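Local structure of XC6422 protein (Xanthomonas campestris, 2FUK) at residues P142-W147 against P171-D176; N55-M60 against A116-G121. The protein probably acts as a serine hydrolase, built as a small alpha/beta-hydrolase domain that lacks a lid. One frame throughout, in Å; residues are numbered along the deposited sequence.

Contact 1: residues P142-W147 against P171-D176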
loop_
_atom_site.group_PDB
_atom_site.type_symbol
_atom_site.label_atom_id
_atom_site.label_comp_id
_atom_site.label_asym_id
_atom_site.label_seq_id
_atom_site.Cartn_x
_atom_site.Cartn_y
_atom_site.Cartn_z
ATOM N N PRO A 142 17.310 9.236 -11.894
ATOM C CA PRO A 142 17.789 9.420 -13.270
ATOM C C PRO A 142 19.304 9.377 -13.199
ATOM O O PRO A 142 19.910 10.130 -12.448
ATOM C CB PRO A 142 17.254 10.802 -13.645
ATOM C CG PRO A 142 17.181 11.514 -12.315
ATOM C CD PRO A 142 16.619 10.443 -11.410
ATOM N N PRO A 143 19.932 8.492 -13.980
ATOM C CA PRO A 143 21.388 8.355 -13.976
ATOM C C PRO A 143 22.203 9.486 -14.585
ATOM O O PRO A 143 22.943 9.269 -15.539
ATOM C CB PRO A 143 21.597 7.030 -14.702
ATOM C CG PRO A 143 20.512 7.062 -15.723
ATOM C CD PRO A 143 19.314 7.537 -14.921
ATOM N N ALA A 144 22.072 10.693 -14.034
ATOM C CA ALA A 144 22.846 11.822 -14.534
ATOM C C ALA A 144 24.315 11.525 -14.263
ATOM O O ALA A 144 24.663 10.883 -13.263
ATOM C CB ALA A 144 22.435 13.100 -13.830
ATOM N N GLY A 145 25.175 11.990 -15.158
ATOM C CA GLY A 145 26.593 11.743 -14.995
ATOM C C GLY A 145 27.075 10.521 -15.760
ATOM O O GLY A 145 28.279 10.380 -15.984
ATOM N N ARG A 146 26.163 9.641 -16.174
ATOM C CA ARG A 146 26.559 8.441 -16.913
ATOM C C ARG A 146 25.920 8.343 -18.308
ATOM O O ARG A 146 26.515 7.778 -19.230
ATOM C CB ARG A 146 26.218 7.193 -16.093
ATOM C CG ARG A 146 27.086 5.967 -16.411
ATOM C CD ARG A 146 28.567 6.264 -16.162
ATOM N NE ARG A 146 28.804 6.658 -14.775
ATOM C CZ ARG A 146 29.966 7.103 -14.306
ATOM N NH1 ARG A 146 31.015 7.218 -15.115
ATOM N NH2 ARG A 146 30.075 7.438 -13.026
ATOM N N TRP A 147 24.719 8.898 -18.457
ATOM C CA TRP A 147 24.001 8.887 -19.731
ATOM C C TRP A 147 23.765 10.316 -20.221
ATOM O O TRP A 147 23.813 11.271 -19.438
ATOM C CB TRP A 147 22.654 8.174 -19.584
ATOM C CG TRP A 147 22.753 6.732 -19.184
ATOM C CD1 TRP A 147 22.563 6.214 -17.937
ATOM C CD2 TRP A 147 23.062 5.623 -20.035
ATOM N NE1 TRP A 147 22.727 4.848 -17.955
ATOM C CE2 TRP A 147 23.038 4.459 -19.232
ATOM C CE3 TRP A 147 23.359 5.497 -21.400
ATOM C CZ2 TRP A 147 23.299 3.184 -19.748
ATOM C CZ3 TRP A 147 23.620 4.225 -21.915
ATOM C CH2 TRP A 147 23.586 3.087 -21.086
ATOM N N PRO A 171 24.013 11.766 -6.469
ATOM C CA PRO A 171 22.921 12.724 -6.271
ATOM C C PRO A 171 23.287 14.137 -6.723
ATOM O O PRO A 171 22.478 14.828 -7.353
ATOM C CB PRO A 171 22.673 12.661 -4.765
ATOM C CG PRO A 171 23.044 11.245 -4.417
ATOM C CD PRO A 171 24.311 11.043 -5.220
ATOM N N GLN A 172 24.508 14.569 -6.412
ATOM C CA GLN A 172 24.921 15.915 -6.778
ATOM C C GLN A 172 24.955 16.097 -8.289
ATOM O O GLN A 172 24.725 17.198 -8.791
ATOM C CB GLN A 172 26.284 16.256 -6.168
ATOM C CG GLN A 172 26.599 17.744 -6.211
ATOM C CD GLN A 172 25.492 18.585 -5.595
ATOM O OE1 GLN A 172 25.080 18.345 -4.457
ATOM N NE2 GLN A 172 25.006 19.576 -6.341
ATOM N N ALA A 173 25.230 15.020 -9.020
ATOM C CA ALA A 173 25.253 15.094 -10.482
ATOM C C ALA A 173 23.835 15.359 -10.989
ATOM O O ALA A 173 23.628 16.083 -11.967
ATOM C CB ALA A 173 25.778 13.791 -11.067
ATOM N N VAL A 174 22.863 14.746 -10.322
ATOM C CA VAL A 174 21.464 14.923 -10.679
ATOM C C VAL A 174 21.065 16.370 -10.399
ATOM O O VAL A 174 20.504 17.051 -11.258
ATOM C CB VAL A 174 20.560 13.979 -9.850
ATOM C CG1 VAL A 174 19.085 14.271 -10.130
ATOM C CG2 VAL A 174 20.890 12.530 -10.194
ATOM N N TYR A 175 21.369 16.839 -9.196
ATOM C CA TYR A 175 21.011 18.202 -8.822
ATOM C C TYR A 175 21.713 19.241 -9.697
ATOM O O TYR A 175 21.101 20.246 -10.085
ATOM C CB TYR A 175 21.321 18.437 -7.336
ATOM C CG TYR A 175 20.770 17.361 -6.424
ATOM C CD1 TYR A 175 19.573 16.707 -6.729
ATOM C CD2 TYR A 175 21.456 16.972 -5.272
ATOM C CE1 TYR A 175 19.080 15.689 -5.919
ATOM C CE2 TYR A 175 20.967 15.951 -4.448
ATOM C CZ TYR A 175 19.778 15.313 -4.783
ATOM O OH TYR A 175 19.292 14.289 -4.001
ATOM N N ASP A 176 22.985 19.009 -10.024
ATOM C CA ASP A 176 23.724 19.955 -10.858
ATOM C C ASP A 176 23.076 20.069 -12.235
ATOM O O ASP A 176 23.134 21.115 -12.871
ATOM C CB ASP A 176 25.182 19.521 -11.043
ATOM C CG ASP A 176 26.039 19.741 -9.804
ATOM O OD1 ASP A 176 25.572 20.375 -8.831
ATOM O OD2 ASP A 176 27.205 19.278 -9.811
#

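Contact 2: residues N55-M60 against A116-G121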
loop_
_atom_site.group_PDB
_atom_site.type_symbol
_atom_site.label_atom_id
_atom_site.label_comp_id
_atom_site.label_asym_id
_atom_site.label_seq_id
_atom_site.Cartn_x
_atom_site.Cartn_y
_atom_site.Cartn_z
ATOM N N ASN A 55 11.881 -6.176 -10.763
ATOM C CA ASN A 55 12.698 -5.387 -9.843
ATOM C C ASN A 55 11.764 -4.793 -8.779
ATOM O O ASN A 55 10.685 -4.303 -9.113
ATOM C CB ASN A 55 13.391 -4.270 -10.632
ATOM C CG ASN A 55 14.180 -3.332 -9.754
ATOM O OD1 ASN A 55 15.352 -3.583 -9.437
ATOM N ND2 ASN A 55 13.540 -2.246 -9.340
ATOM N N LYS A 56 12.178 -4.837 -7.511
ATOM C CA LYS A 56 11.360 -4.329 -6.403
ATOM C C LYS A 56 10.996 -2.840 -6.496
ATOM O O LYS A 56 9.893 -2.440 -6.105
ATOM C CB LYS A 56 12.063 -4.610 -5.072
ATOM C CG LYS A 56 12.353 -6.091 -4.794
ATOM C CD LYS A 56 13.270 -6.234 -3.567
ATOM C CE LYS A 56 13.700 -7.677 -3.293
ATOM N NZ LYS A 56 12.566 -8.584 -2.969
ATOM N N VAL A 57 11.912 -2.012 -6.986
ATOM C CA VAL A 57 11.614 -0.586 -7.122
ATOM C C VAL A 57 10.563 -0.415 -8.224
ATOM O O VAL A 57 9.640 0.388 -8.103
ATOM C CB VAL A 57 12.885 0.215 -7.485
ATOM C CG1 VAL A 57 12.546 1.684 -7.689
ATOM C CG2 VAL A 57 13.912 0.052 -6.388
ATOM N N VAL A 58 10.714 -1.176 -9.306
ATOM C CA VAL A 58 9.771 -1.122 -10.413
ATOM C C VAL A 58 8.369 -1.536 -9.967
ATOM O O VAL A 58 7.389 -0.864 -10.296
ATOM C CB VAL A 58 10.220 -2.046 -11.572
ATOM C CG1 VAL A 58 9.108 -2.183 -12.605
ATOM C CG2 VAL A 58 11.472 -1.479 -12.224
ATOM N N THR A 59 8.265 -2.635 -9.223
ATOM C CA THR A 59 6.947 -3.082 -8.789
ATOM C C THR A 59 6.314 -2.197 -7.723
ATOM O O THR A 59 5.093 -2.118 -7.653
ATOM C CB THR A 59 6.958 -4.551 -8.308
ATOM O OG1 THR A 59 7.884 -4.716 -7.231
ATOM C CG2 THR A 59 7.342 -5.469 -9.463
ATOM N N MET A 60 7.117 -1.527 -6.897
ATOM C CA MET A 60 6.520 -0.642 -5.899
ATOM C C MET A 60 6.045 0.624 -6.602
ATOM O O MET A 60 5.054 1.224 -6.200
ATOM C CB MET A 60 7.502 -0.280 -4.783
ATOM C CG MET A 60 6.912 0.694 -3.759
ATOM S SD MET A 60 5.351 0.097 -2.979
ATOM C CE MET A 60 5.833 0.067 -1.220
ATOM N N ALA A 116 7.105 6.177 -16.571
ATOM C CA ALA A 116 7.945 6.217 -15.384
ATOM C C ALA A 116 9.088 5.245 -15.605
ATOM O O ALA A 116 8.985 4.322 -16.411
ATOM C CB ALA A 116 7.148 5.814 -14.142
ATOM N N GLY A 117 10.181 5.454 -14.889
ATOM C CA GLY A 117 11.306 4.561 -15.041
ATOM C C GLY A 117 12.260 4.709 -13.886
ATOM O O GLY A 117 12.311 5.755 -13.248
ATOM N N PHE A 118 13.008 3.647 -13.625
ATOM C CA PHE A 118 13.997 3.633 -12.561
ATOM C C PHE A 118 15.395 3.472 -13.158
ATOM O O PHE A 118 15.654 2.520 -13.896
ATOM C CB PHE A 118 13.684 2.488 -11.590
ATOM C CG PHE A 118 14.776 2.212 -10.587
ATOM C CD1 PHE A 118 15.427 3.251 -9.927
ATOM C CD2 PHE A 118 15.138 0.899 -10.292
ATOM C CE1 PHE A 118 16.421 2.989 -8.988
ATOM C CE2 PHE A 118 16.136 0.622 -9.350
ATOM C CZ PHE A 118 16.778 1.667 -8.697
ATOM N N SER A 119 16.269 4.425 -12.836
ATOM C CA SER A 119 17.666 4.447 -13.282
ATOM C C SER A 119 17.767 4.351 -14.808
ATOM O O SER A 119 17.375 5.286 -15.509
ATOM C CB SER A 119 18.444 3.315 -12.593
ATOM O OG SER A 119 19.819 3.632 -12.448
ATOM N N PHE A 120 18.298 3.249 -15.332
ATOM C CA PHE A 120 18.387 3.099 -16.784
ATOM C C PHE A 120 17.005 3.312 -17.392
ATOM O O PHE A 120 16.875 3.891 -18.469
ATOM C CB PHE A 120 18.915 1.705 -17.153
ATOM C CG PHE A 120 18.836 1.388 -18.628
ATOM C CD1 PHE A 120 17.827 0.563 -19.121
ATOM C CD2 PHE A 120 19.768 1.910 -19.520
ATOM C CE1 PHE A 120 17.745 0.260 -20.484
ATOM C CE2 PHE A 120 19.697 1.612 -20.884
ATOM C CZ PHE A 120 18.681 0.785 -21.365
ATOM N N GLY A 121 15.973 2.849 -16.690
ATOM C CA GLY A 121 14.617 3.002 -17.183
ATOM C C GLY A 121 14.172 4.454 -17.212
ATOM O O GLY A 121 13.292 4.826 -17.989
#

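Contact 1: residues P142-W147 against P171-D176
Val174 and Ala144 form the centre of this contact, with Pro142 and Ala173 flanking them, and it is held by van der Waals packing, partly of methyls on carbonyl oxygens. The two methyls of Val174 divide the work. Val174 CG1, anti to the backbone N (chi1 174°), meets Pro142 CG at 4.0 Å, the side chains of Pro142 and Val174 crossing at about a right angle. Val174 CG2 instead rests 3.4 Å from Pro142 O and also touches Ala144 CB. Ala144 CB sits against the helix backbone, 3.8 Å from Val174 CA, and in return Ala173 CB lies 3.8 Å from Ala144 O, so the short side chains bring loop and helix backbones close together.

The polar bonds of loop and helix are made within each segment or to neighbours outside the pair. Ala144 N binds Pro142 O at 2.7 Å, closing an inverse gamma turn centred on Pro143 that presents Pro142 and Ala144 to the same helix. On the helix itself, Gln172 NE2 donates to Asp176 OD1 at 2.7 Å, in the plane of its own amide but from above the carboxylate plane. Tyr175 OH bonds Asp164, while Trp177, further along the helix, touches Pro142 and Ala144.

The arrangement joins the loop after strand 136-140 to the helix after strand 158-163, neighbouring parallel strands of the alpha/beta-hydrolase sheet, close to the probable Ser-His-Asp triad.

Contact 2: residues N55-M60 against A116-G121
Lys56 O, on the residue just before the valine that lies over Phe118, is gripped by two donors: Met60 N at 3.0 Å, as the helix requires, and Thr59 OG1 at 3.2 Å. Both come from the same face of the carbonyl plane, with the hydroxyl well above that plane. Thr59 N in turn binds Asn55 O at 2.9 Å, which begins the hydrogen bonding of helix 56-66 at Asn55, its N-cap residue.

From this turn Val57 reaches across to Phe118. Val57 CG1, anti to the backbone N (chi1 177°), stands over the face of the Phe118 ring, 3.8 Å from its centroid and 15° off the normal, a CH-pi contact. Val57 CB and CG2 extend the cover along one side of the ring, Val57 CG2 lying 3.7 Å from Phe118 CE2. Ser119 CB lies over the opposite face, and the Asn55 side chain approaches obliquely. Around the pair, Pro45 and His195 pack on Phe118, and Leu204 of helix 201-212 packs on Val57. Lys56 NZ turns outward to a salt bridge with Asp32 of the second subunit.

Beyond Phe118 the chain reverses sharply: Ser119 takes a positive phi of 55°, and Gly121 N bonds Phe118 O at 2.8 Å. Gly117, Ser119 and Gly121 fit the GxSxG nucleophile elbow of alpha/beta-hydrolases, with Ser119 the probable nucleophile of a triad with His195 and Asp166.

Both contacts are buried, but contact 2 lies about 6 Å from the chain centre and contact 1 about 17 Å, measured between centres. They hold different elements: contact 2 sets a helix against the end of strand 112-118, whereas contact 1 sets a loop against a helix nearer the periphery. Their chemistry differs too. Contact 2 rests on a valine over an aromatic face, contact 1 on small aliphatic groups, partly against backbone atoms. The two are nevertheless adjacent, since Pro143 packs against the backbone of Ser119 and Trp147 against Phe120. The loop of contact 1 therefore borders the elbow of contact 2, beside the probable active site.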